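Local coordinates for 3-oxo-tetronate kinase (Salmonella typhimurium, PDB 3DQQ), which probably catalyses the ATP-dependent phosphorylation of 3-oxo-tetronate to 3-oxo-tetronate 4-phosphate, as a member of the four-carbon acid sugar kinase family, at residues Arg54-Pro57 with Ala58-Ile62; Asp408-Phe411 with Phe412-Gln416. All blocks are in the same frame, centred on the assembly; numbering follows the deposited sequence.

Contact 1: Arg54-Pro57 with Ala58-Ile62; sequences RSCP and AQEAI
Pro57, Glu60 and Cys56 carry most of the contact between the loop 54-57 and the first turn of the helix that follows it. Pro57 occupies the N-cap position, and its backbone carbonyl accepts the first i to i+4 hydrogen bond of the helix: Ala61 N donates to Pro57 O at 3.1 Å, with the donor lying in the carbonyl plane. Glu60 N also leans on the same oxygen, but its N-H points poorly and the bond is weak.

The side chain of Glu60 turns back over the incoming loop. With CG anti to the backbone N (chi1 -173°) and the chain extended beyond it, the carboxylate is carried to the residues that precede the helix, where OE1 approaches Cys56 CB at 3.5 Å. The same oxygen lies 3.6 Å from Pro57 CD, so one carboxylate oxygen rests against two carbon atoms of the loop, and these are van der Waals contacts. Beside the carboxylate, Cys56 SG faces the first turn, 4.0 Å from Ala61 CB, an apolar touch against the one buried residue among those that meet here. Ala61 in turn packs on Val99 of the helix 96-106, while Cys56 O accepts a hydrogen bond from Asn95 ND2, which ties the loop to the segment just ahead of that neighbouring helix.

This is the N-terminal start of helix 58-74, at the surface of the chain, entered from the loop after strand 46-50 in the sugar-binding N-terminal domain, with proline as the N-cap residue.

Contact 2: Asp408-Phe411 with Phe412-Gln416; sequences DESF and FIRAQ
Phe411 meets the ring of Phe412 obliquely, CD2 of Phe411 coming within 3.5 Å of CD1 of Phe412. The ring centroids are 5.7 Å apart and the planes are turned by 63°, a meeting of neighbours whose side chains leave the backbone in different directions. Their different first torsions bring the CD2 side of Phe411 to CD1 and CE1 of Phe412. Both residues reach Ile358 on strand 356-360 and Gln267 on helix 262-271, so the pair packs the start of helix 411-417 against these two elements of the nucleotide-binding domain.

On another side of the same turn the contact is polar. A type I beta turn from Asp408 to Phe411 leads into the helix with Ser410 at the N-cap, although the serine side chain makes no capping bond. Arg414, one turn on, reaches back to the carboxylate of Asp408 in a side-on salt bridge. Its NE donates to Asp408 OD2 at 3.0 Å, on the syn side but somewhat out of the carboxylate plane. Arg414 NH2 donates to Asp408 OD1 at 3.2 Å, from above that plane. The planes of the two groups are 47° apart. Ser410 OG gives Asp408 OD2 a second bond, also 3.0 Å long, from the opposite face to NE, so that this oxygen is held by two donors. The hydroxyl also lies 3.4 Å from Arg414 CD, close beside the aliphatic part of the arginine. Beyond the turn, Arg414 NH2 donates to Ile383 O, and NH1 forms a salt bridge with Glu418. Along the backbone, Arg414 N donates to Ser410 O and Ala415 N to Phe411 O, the latter 2.8 Å long and nearly straight at 172°.

Contacts 1 and 2 illustrate the same event, a loop turning into a helix, in the two halves of the kinase. Contact 1 belongs to the sugar-binding N-terminal domain and contact 2 opens the last helix of the chain; their centres are about 36 Å apart, their nearest atoms about 20 Å, and they lie on opposite sides of the chain's centre without touching. Only contact 2 comes near an annotated site: the side chain of Phe412 is about 8 Å from that of Ser259 and about 9 Å from Gly361, both of which probably bind ATP. Contact 1, at 54-62, lies away from those positions.

Contact 1: Arg54-Pro57 with Ala58-Ile62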
loop_
_atom_site.group_PDB
_atom_site.type_symbol
_atom_site.label_atom_id
_atom_site.label_comp_id
_atom_site.label_asym_id
_atom_site.label_seq_id
_atom_site.Cartn_x
_atom_site.Cartn_y
_atom_site.Cartn_z
ATOM N N ARG A 54 1.710 -18.399 12.121
ATOM C CA ARG A 54 1.652 -18.615 10.682
ATOM C C ARG A 54 2.999 -18.527 9.963
ATOM O O ARG A 54 3.276 -19.373 9.133
ATOM C CB ARG A 54 0.687 -17.669 10.046
ATOM C CG ARG A 54 0.600 -17.857 8.568
ATOM C CD ARG A 54 -0.547 -17.091 7.986
ATOM N NE ARG A 54 -1.798 -17.495 8.596
ATOM C CZ ARG A 54 -2.973 -16.986 8.285
ATOM N NH1 ARG A 54 -4.055 -17.425 8.864
ATOM N NH2 ARG A 54 -3.058 -16.062 7.361
ATOM N N SER A 55 3.836 -17.543 10.301
ATOM C CA SER A 55 5.127 -17.305 9.603
ATOM C C SER A 55 6.403 -17.368 10.403
ATOM O O SER A 55 7.466 -17.277 9.818
ATOM C CB SER A 55 5.152 -15.943 8.944
ATOM O OG SER A 55 3.987 -15.772 8.183
ATOM N N CYS A 56 6.341 -17.485 11.716
ATOM C CA CYS A 56 7.548 -17.610 12.494
ATOM C C CYS A 56 8.247 -18.967 12.194
ATOM O O CYS A 56 7.686 -19.834 11.519
ATOM C CB CYS A 56 7.160 -17.551 13.949
ATOM S SG CYS A 56 6.202 -18.974 14.384
ATOM N N PRO A 57 9.459 -19.165 12.698
ATOM C CA PRO A 57 10.113 -20.443 12.484
ATOM C C PRO A 57 9.277 -21.626 12.991
ATOM O O PRO A 57 8.542 -21.492 14.002
ATOM C CB PRO A 57 11.401 -20.337 13.317
ATOM C CG PRO A 57 11.623 -18.892 13.519
ATOM C CD PRO A 57 10.284 -18.232 13.483
ATOM N N ALA A 58 9.441 -22.773 12.321
ATOM C CA ALA A 58 8.696 -23.966 12.593
ATOM C C ALA A 58 8.803 -24.332 14.050
ATOM O O ALA A 58 7.794 -24.668 14.687
ATOM C CB ALA A 58 9.196 -25.096 11.737
ATOM N N GLN A 59 10.006 -24.251 14.596
ATOM C CA GLN A 59 10.190 -24.656 15.992
ATOM C C GLN A 59 9.382 -23.814 16.988
ATOM O O GLN A 59 8.861 -24.320 17.974
ATOM C CB GLN A 59 11.663 -24.667 16.387
ATOM C CG GLN A 59 11.953 -25.509 17.611
ATOM C CD GLN A 59 11.370 -26.983 17.549
ATOM O OE1 GLN A 59 11.327 -27.630 16.454
ATOM N NE2 GLN A 59 10.928 -27.508 18.749
ATOM N N GLU A 60 9.248 -22.537 16.723
ATOM C CA GLU A 60 8.491 -21.681 17.605
ATOM C C GLU A 60 7.027 -22.058 17.441
ATOM O O GLU A 60 6.274 -22.036 18.403
ATOM C CB GLU A 60 8.742 -20.220 17.222
ATOM C CG GLU A 60 8.144 -19.161 18.152
ATOM C CD GLU A 60 8.270 -17.662 17.604
ATOM O OE1 GLU A 60 9.195 -17.324 16.777
ATOM O OE2 GLU A 60 7.420 -16.815 18.021
ATOM N N ALA A 61 6.634 -22.417 16.214
ATOM C CA ALA A 61 5.244 -22.720 15.940
ATOM C C ALA A 61 4.870 -24.037 16.649
ATOM O O ALA A 61 3.823 -24.116 17.317
ATOM C CB ALA A 61 4.978 -22.774 14.435
ATOM N N ILE A 62 5.748 -25.037 16.550
ATOM C CA ILE A 62 5.544 -26.288 17.245
ATOM C C ILE A 62 5.461 -26.046 18.751
ATOM O O ILE A 62 4.512 -26.500 19.385
ATOM C CB ILE A 62 6.643 -27.328 16.946
ATOM C CG1 ILE A 62 6.534 -27.777 15.461
ATOM C CG2 ILE A 62 6.501 -28.493 17.906
ATOM C CD1 ILE A 62 7.817 -28.175 14.765
#

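Contact 2: Asp408-Phe411 with Phe412-Gln416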
loop_
_atom_site.group_PDB
_atom_site.type_symbol
_atom_site.label_atom_id
_atom_site.label_comp_id
_atom_site.label_asym_id
_atom_site.label_seq_id
_atom_site.Cartn_x
_atom_site.Cartn_y
_atom_site.Cartn_z
ATOM N N ASP A 408 -18.419 -2.800 5.619
ATOM C CA ASP A 408 -19.051 -1.947 4.642
ATOM C C ASP A 408 -18.914 -0.469 5.086
ATOM O O ASP A 408 -18.415 -0.165 6.171
ATOM C CB ASP A 408 -20.532 -2.316 4.609
ATOM C CG ASP A 408 -21.225 -2.248 6.045
ATOM O OD1 ASP A 408 -20.676 -2.749 7.108
ATOM O OD2 ASP A 408 -22.355 -1.679 6.078
ATOM N N GLU A 409 -19.390 0.439 4.246
ATOM C CA GLU A 409 -19.308 1.883 4.478
ATOM C C GLU A 409 -19.815 2.343 5.840
ATOM O O GLU A 409 -19.193 3.188 6.509
ATOM C CB GLU A 409 -20.105 2.593 3.385
ATOM C CG GLU A 409 -19.705 4.039 3.104
ATOM C CD GLU A 409 -20.592 4.699 2.030
ATOM O OE1 GLU A 409 -21.808 4.370 1.944
ATOM O OE2 GLU A 409 -20.069 5.554 1.271
ATOM N N SER A 410 -20.942 1.782 6.258
ATOM C CA SER A 410 -21.602 2.252 7.465
ATOM C C SER A 410 -21.249 1.451 8.722
ATOM O O SER A 410 -21.922 1.570 9.743
ATOM C CB SER A 410 -23.110 2.243 7.237
ATOM O OG SER A 410 -23.546 0.919 7.035
ATOM N N PHE A 411 -20.187 0.663 8.661
ATOM C CA PHE A 411 -19.791 -0.184 9.779
ATOM C C PHE A 411 -19.875 0.476 11.152
ATOM O O PHE A 411 -20.489 -0.076 12.075
ATOM C CB PHE A 411 -18.375 -0.662 9.570
ATOM C CG PHE A 411 -17.840 -1.511 10.700
ATOM C CD1 PHE A 411 -18.228 -2.824 10.843
ATOM C CD2 PHE A 411 -16.905 -1.006 11.583
ATOM C CE1 PHE A 411 -17.723 -3.597 11.857
ATOM C CE2 PHE A 411 -16.411 -1.771 12.584
ATOM C CZ PHE A 411 -16.834 -3.069 12.731
ATOM N N PHE A 412 -19.272 1.653 11.283
ATOM C CA PHE A 412 -19.192 2.318 12.574
ATOM C C PHE A 412 -20.563 2.730 13.091
ATOM O O PHE A 412 -20.750 2.864 14.321
ATOM C CB PHE A 412 -18.317 3.576 12.510
ATOM C CG PHE A 412 -16.885 3.333 12.173
ATOM C CD1 PHE A 412 -16.193 2.277 12.693
ATOM C CD2 PHE A 412 -16.210 4.211 11.377
ATOM C CE1 PHE A 412 -14.865 2.072 12.384
ATOM C CE2 PHE A 412 -14.850 4.006 11.069
ATOM C CZ PHE A 412 -14.193 2.941 11.580
ATOM N N ILE A 413 -21.506 2.979 12.177
ATOM C CA ILE A 413 -22.886 3.202 12.608
ATOM C C ILE A 413 -23.547 1.872 12.979
ATOM O O ILE A 413 -24.139 1.760 14.047
ATOM C CB ILE A 413 -23.751 3.918 11.561
ATOM C CG1 ILE A 413 -23.290 5.346 11.378
ATOM C CG2 ILE A 413 -25.162 4.008 12.028
ATOM C CD1 ILE A 413 -24.263 6.183 10.620
ATOM N N ARG A 414 -23.431 0.861 12.120
ATOM C CA ARG A 414 -24.170 -0.376 12.357
ATOM C C ARG A 414 -23.751 -0.981 13.660
ATOM O O ARG A 414 -24.607 -1.388 14.433
ATOM C CB ARG A 414 -24.021 -1.367 11.203
ATOM C CG ARG A 414 -24.606 -0.748 9.893
ATOM C CD ARG A 414 -24.872 -1.744 8.745
ATOM N NE ARG A 414 -23.742 -2.661 8.576
ATOM C CZ ARG A 414 -23.657 -3.875 9.125
ATOM N NH1 ARG A 414 -24.632 -4.373 9.889
ATOM N NH2 ARG A 414 -22.570 -4.599 8.889
ATOM N N ALA A 415 -22.444 -0.973 13.920
ATOM C CA ALA A 415 -21.882 -1.451 15.175
ATOM C C ALA A 415 -22.666 -0.963 16.390
ATOM O O ALA A 415 -22.745 -1.638 17.398
ATOM C CB ALA A 415 -20.449 -0.994 15.281
ATOM N N GLN A 416 -23.241 0.227 16.280
ATOM C CA GLN A 416 -23.934 0.857 17.377
ATOM C C GLN A 416 -25.436 0.700 17.269
ATOM O O GLN A 416 -26.097 0.386 18.235
ATOM C CB GLN A 416 -23.591 2.343 17.389
ATOM C CG GLN A 416 -22.243 2.674 17.988
ATOM C CD GLN A 416 -21.858 4.137 17.826
ATOM O OE1 GLN A 416 -21.377 4.557 16.780
ATOM N NE2 GLN A 416 -22.051 4.905 18.868
#